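Local atomic coordinates of activator of (r)-2-hydroxyglutaryl-coa dehydratase (Acidaminococcus fermentans, PDB entry 1HUX), a protein that uses ATP hydrolysis to drive electron transfer to 2-hydroxyglutaryl-CoA dehydratase, activating it during glutamate fermentation, and holds one [4Fe-4S] cluster between two identical subunits. Residues A[11-17]-A[29-34]; A[103-108]-A[129-133]. All blocks are in the same frame, centred on the assembly; numbering follows the deposited sequence.

Contact 1: residues A[11-17]-A[29-34]. With ADP (adenosine-5'-diphosphate), chain D.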
# COMPACT_ATOMS: atom_id res chain seq x y z
N GLY A 11 4.70 -21.64 -3.90
CA GLY A 11 4.33 -20.27 -3.55
C GLY A 11 4.17 -19.35 -4.74
O GLY A 11 4.22 -19.79 -5.89
N SER A 12 3.96 -18.06 -4.47
CA SER A 12 3.78 -17.07 -5.54
C SER A 12 5.14 -16.62 -6.10
O SER A 12 5.25 -16.17 -7.24
CB SER A 12 3.01 -15.87 -5.00
OG SER A 12 3.72 -15.28 -3.92
N THR A 13 6.18 -16.76 -5.28
CA THR A 13 7.53 -16.37 -5.64
C THR A 13 8.37 -17.56 -6.08
O THR A 13 9.10 -17.50 -7.06
CB THR A 13 8.23 -15.69 -4.43
OG1 THR A 13 7.73 -14.36 -4.29
CG2 THR A 13 9.75 -15.66 -4.57
N ALA A 14 8.28 -18.64 -5.32
CA ALA A 14 9.07 -19.80 -5.64
C ALA A 14 8.32 -21.07 -5.31
O ALA A 14 7.27 -21.04 -4.68
CB ALA A 14 10.36 -19.76 -4.86
N SER A 15 8.88 -22.18 -5.75
CA SER A 15 8.30 -23.49 -5.50
C SER A 15 9.39 -24.28 -4.79
O SER A 15 10.50 -24.44 -5.32
CB SER A 15 7.93 -24.15 -6.83
OG SER A 15 7.08 -25.25 -6.63
N LYS A 16 9.09 -24.72 -3.57
CA LYS A 16 10.06 -25.48 -2.77
C LYS A 16 9.60 -26.93 -2.69
O LYS A 16 8.39 -27.22 -2.74
CB LYS A 16 10.19 -24.91 -1.35
CG LYS A 16 10.96 -23.57 -1.20
CD LYS A 16 10.18 -22.40 -1.78
CE LYS A 16 8.81 -22.23 -1.14
NZ LYS A 16 8.02 -21.16 -1.82
N CYS A 17 10.56 -27.84 -2.58
CA CYS A 17 10.28 -29.26 -2.51
C CYS A 17 11.09 -29.95 -1.45
O CYS A 17 12.27 -29.63 -1.22
CB CYS A 17 10.56 -29.94 -3.84
SG CYS A 17 9.26 -29.80 -5.08
N LYS A 29 16.02 -31.54 -1.01
CA LYS A 29 15.11 -30.40 -1.15
C LYS A 29 15.46 -29.64 -2.41
O LYS A 29 16.54 -29.83 -2.96
CB LYS A 29 15.25 -29.45 0.04
CG LYS A 29 16.65 -28.87 0.22
CD LYS A 29 16.59 -27.62 1.06
CE LYS A 29 17.97 -27.11 1.37
NZ LYS A 29 18.62 -28.08 2.29
N SER A 30 14.56 -28.78 -2.84
CA SER A 30 14.84 -27.99 -4.03
C SER A 30 14.03 -26.68 -3.99
O SER A 30 13.06 -26.55 -3.24
CB SER A 30 14.53 -28.81 -5.28
OG SER A 30 13.15 -28.81 -5.61
N LEU A 31 14.45 -25.72 -4.82
CA LEU A 31 13.78 -24.43 -4.88
C LEU A 31 13.92 -23.85 -6.28
O LEU A 31 15.03 -23.72 -6.79
CB LEU A 31 14.43 -23.49 -3.85
CG LEU A 31 14.02 -22.02 -3.77
CD1 LEU A 31 12.54 -21.80 -3.94
CD2 LEU A 31 14.47 -21.52 -2.44
N VAL A 32 12.80 -23.50 -6.89
CA VAL A 32 12.80 -22.97 -8.24
C VAL A 32 11.91 -21.74 -8.36
O VAL A 32 10.73 -21.78 -7.99
CB VAL A 32 12.31 -24.03 -9.25
CG1 VAL A 32 12.12 -23.40 -10.63
CG2 VAL A 32 13.29 -25.18 -9.30
N ALA A 33 12.45 -20.66 -8.92
CA ALA A 33 11.68 -19.44 -9.07
C ALA A 33 10.40 -19.69 -9.85
O ALA A 33 10.31 -20.60 -10.65
CB ALA A 33 12.51 -18.35 -9.72
N VAL A 34 9.39 -18.91 -9.55
CA VAL A 34 8.14 -19.10 -10.22
C VAL A 34 7.93 -17.96 -11.18
O VAL A 34 7.69 -16.83 -10.77
CB VAL A 34 6.98 -19.15 -9.20
CG1 VAL A 34 5.65 -19.14 -9.93
CG2 VAL A 34 7.14 -20.41 -8.32
PB ADP D . 6.08 -17.67 -1.47
O1B ADP D . 5.36 -17.44 -0.17
O2B ADP D . 6.36 -19.17 -1.80
O3B ADP D . 5.48 -16.92 -2.64
PA ADP D . 8.65 -17.48 -0.34
O1A ADP D . 9.54 -18.51 -0.99
O2A ADP D . 8.20 -17.72 1.03
O3A ADP D . 7.45 -17.15 -1.33
O5' ADP D . 9.34 -16.09 -0.49
C5' ADP D . 10.46 -15.85 0.18
C4' ADP D . 10.81 -14.41 0.26
O4' ADP D . 12.15 -14.29 0.83
C3' ADP D . 10.84 -13.51 -1.09
O3' ADP D . 10.42 -12.15 -0.83
C2' ADP D . 12.30 -13.69 -1.45
O2' ADP D . 12.93 -12.67 -2.29
C1' ADP D . 12.95 -13.70 -0.08
N9 ADP D . 14.36 -14.14 -0.01
C8 ADP D . 14.85 -15.23 -0.60
N7 ADP D . 16.09 -15.39 -0.38
C5 ADP D . 16.45 -14.31 0.42
C6 ADP D . 17.67 -13.89 1.05
N6 ADP D . 18.84 -14.56 0.91
N1 ADP D . 17.64 -12.75 1.80
C2 ADP D . 16.49 -12.07 1.93
N3 ADP D . 15.30 -12.40 1.39
C4 ADP D . 15.35 -13.53 0.65
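Ser-15 and Val-32 form a hydrogen-bonded antiparallel pair at the open end of a beta hairpin, the one whose strand 14-21 follows the first phosphate-binding loop of the actin-type ATPase fold. The rungs are regular: Ser-15 N reaches Val-32 O at 2.9 Å, Val-32 N returns to Ser-15 O, and Cys-17 and Ser-30 repeat the exchange. One face is the tight one. Ser-15, Cys-17, Ser-30 and Val-32 lie buried there against helix 40-52; Ser-30 OG comes alongside Cys-17 CB at 3.3 Å and is hydrogen-bonded to Ser-44 O of that helix. At the mouth of the hairpin Ala-33 is exposed and its methyl turns away, whereas Val-34 next to it packs back over 11-17: its N donates to Thr-13 O and CG2 lies over the backbone of Ala-14.

The other face opens on the nucleotide cleft. Lys-16 starts out beside Leu-31, then bends at chi2 (70°) and again at chi3 (57°), which folds the chain back along its own strand toward the phosphates. Its NZ donates to Ala-14 O at 3.0 Å, from above the carbonyl plane, and to ADP O1A at 3.2 Å. The Lys-16 ammonium would be expected to offset charge on both phosphates. Ala-14 O also accepts from Gly-11 N, a bond that closes the tight turn between strands 4-10 and 14-21. Three donors from the loop converge on a single beta-phosphate oxygen: Ser-12 OG, Ser-12 N by a weak bond, and Thr-13 N, which lies 2.7 Å from ADP O3B.

Contact 2: residues A[103-108]-A[129-133]. With ADP (adenosine-5'-diphosphate), chain D.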
# COMPACT_ATOMS: atom_id res chain seq x y z
N ILE A 103 6.90 -15.03 6.82
CA ILE A 103 6.89 -13.92 5.88
C ILE A 103 7.37 -14.40 4.53
O ILE A 103 8.50 -14.90 4.40
CB ILE A 103 7.83 -12.74 6.33
CG1 ILE A 103 7.47 -12.25 7.73
CG2 ILE A 103 7.69 -11.57 5.35
CD1 ILE A 103 8.39 -11.16 8.27
N GLY A 104 6.52 -14.27 3.53
CA GLY A 104 6.90 -14.66 2.19
C GLY A 104 6.61 -13.49 1.28
O GLY A 104 6.15 -12.46 1.75
N GLY A 105 6.88 -13.62 -0.02
CA GLY A 105 6.58 -12.51 -0.91
C GLY A 105 5.07 -12.45 -0.97
O GLY A 105 4.39 -13.47 -0.80
N GLN A 106 4.52 -11.26 -1.18
CA GLN A 106 3.07 -11.08 -1.28
C GLN A 106 2.13 -11.44 -0.11
O GLN A 106 0.90 -11.39 -0.27
CB GLN A 106 2.58 -11.76 -2.54
CG GLN A 106 3.00 -11.03 -3.78
CD GLN A 106 2.95 -11.89 -5.01
OE1 GLN A 106 1.92 -12.52 -5.30
NE2 GLN A 106 4.06 -11.94 -5.76
N ASP A 107 2.68 -11.79 1.06
CA ASP A 107 1.83 -12.12 2.22
C ASP A 107 2.60 -12.45 3.52
O ASP A 107 3.76 -12.88 3.50
CB ASP A 107 0.92 -13.30 1.87
CG ASP A 107 1.66 -14.62 1.91
OD1 ASP A 107 2.66 -14.77 1.16
OD2 ASP A 107 1.26 -15.50 2.70
N VAL A 108 1.93 -12.22 4.65
CA VAL A 108 2.51 -12.50 5.96
C VAL A 108 1.44 -13.23 6.74
O VAL A 108 0.26 -13.10 6.43
CB VAL A 108 2.83 -11.22 6.76
CG1 VAL A 108 3.82 -11.54 7.85
CG2 VAL A 108 3.38 -10.14 5.85
N ALA A 129 2.50 -4.21 2.47
CA ALA A 129 3.33 -3.84 3.62
C ALA A 129 3.69 -5.07 4.44
O ALA A 129 2.89 -5.98 4.60
CB ALA A 129 2.59 -2.82 4.49
N GLY A 130 4.91 -5.09 4.96
CA GLY A 130 5.35 -6.21 5.77
C GLY A 130 5.70 -7.48 5.02
O GLY A 130 6.23 -8.43 5.60
N THR A 131 5.40 -7.51 3.73
CA THR A 131 5.72 -8.68 2.92
C THR A 131 7.12 -8.53 2.31
O THR A 131 7.74 -7.48 2.41
CB THR A 131 4.77 -8.83 1.75
OG1 THR A 131 5.15 -7.90 0.74
CG2 THR A 131 3.33 -8.58 2.19
N GLY A 132 7.61 -9.59 1.68
CA GLY A 132 8.93 -9.53 1.09
C GLY A 132 8.90 -8.58 -0.10
O GLY A 132 9.94 -8.14 -0.60
N ARG A 133 7.68 -8.28 -0.54
CA ARG A 133 7.48 -7.39 -1.67
C ARG A 133 7.79 -5.96 -1.23
O ARG A 133 8.23 -5.12 -2.02
CB ARG A 133 6.03 -7.51 -2.14
CG ARG A 133 5.71 -6.62 -3.31
CD ARG A 133 6.68 -6.85 -4.47
NE ARG A 133 6.17 -6.21 -5.67
CZ ARG A 133 5.04 -6.58 -6.28
NH1 ARG A 133 4.32 -7.60 -5.80
NH2 ARG A 133 4.62 -5.91 -7.35
PB ADP D . 6.08 -17.67 -1.47
O1B ADP D . 5.36 -17.44 -0.17
O2B ADP D . 6.36 -19.17 -1.80
O3B ADP D . 5.48 -16.92 -2.64
PA ADP D . 8.65 -17.48 -0.34
O1A ADP D . 9.54 -18.51 -0.99
O2A ADP D . 8.20 -17.72 1.03
O3A ADP D . 7.45 -17.15 -1.33
O5' ADP D . 9.34 -16.09 -0.49
C5' ADP D . 10.46 -15.85 0.18
C4' ADP D . 10.81 -14.41 0.26
O4' ADP D . 12.15 -14.29 0.83
C3' ADP D . 10.84 -13.51 -1.09
O3' ADP D . 10.42 -12.15 -0.83
C2' ADP D . 12.30 -13.69 -1.45
O2' ADP D . 12.93 -12.67 -2.29
C1' ADP D . 12.95 -13.70 -0.08
N9 ADP D . 14.36 -14.14 -0.01
C8 ADP D . 14.85 -15.23 -0.60
N7 ADP D . 16.09 -15.39 -0.38
C5 ADP D . 16.45 -14.31 0.42
C6 ADP D . 17.67 -13.89 1.05
N6 ADP D . 18.84 -14.56 0.91
N1 ADP D . 17.64 -12.75 1.80
C2 ADP D . 16.49 -12.07 1.93
N3 ADP D . 15.30 -12.40 1.39
C4 ADP D . 15.35 -13.53 0.65
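Thr-131 sets OG1 between its own backbone N and carbonyl carbon (chi1 78°), and the same rotation lays CG2 against the backbone of Asp-107, 3.5 Å from its N. Two motifs meet here: Thr-131 is the N-cap of helix 132-142, and Gly-104 to Asp-107 make the type II turn of the second phosphate-binding loop in the actin fold. OG1 accepts from Arg-133 N at 2.9 Å and is also hydrogen-bonded to Ala-128 O, so the cap is tied to the chain on both sides of it.

The backbones are joined directly by Gly-132 N, which donates to Gly-104 O at 3.2 Å in a nearly straight bond (169°), although it comes in from above the carbonyl plane. Deeper in, the CG2 methyls of Ile-103 and Val-108 both pack on the carbonyl oxygen of Gly-130, that of Val-108 at 3.3 Å. Toward the subunit interface, the Gln-106 amide and the Arg-133 guanidinium are turned 70° against each other, with Gln-106 CG at the edge of the guanidinium. Arg-133 NH2 is hydrogen-bonded to Ser-172 OG of the second subunit, whose Phe-169 packs on both side chains.

Glycines line the nucleotide side: Gly-104 CA lies 3.5 Å from ADP O2A of the alpha phosphate, and Gly-132 passes the ribose with its CA 3.6 Å from ADP O3'.

In the fold
From the N terminus, strand 4-10 leads into the loop at 11-13, and contact 1 then closes the hairpin of strands 14-21 and 25-33 at the edge of the first sheet. Contact 2 comes well after it: the chain runs through strands 107-114 and 117-124 and past the cluster ligand Cys-127 before 129-133 returns to 103-108, tying the second sheet to helix 132-142. The two loops follow in series, neither nesting nor crossing. They face each other across ADP and touch, with Ser-12 CB 3.5 Å from Gln-106 OE1. Contact 2 further extends toward the second subunit and the shared iron-sulfur cluster, which Ala-129 touches.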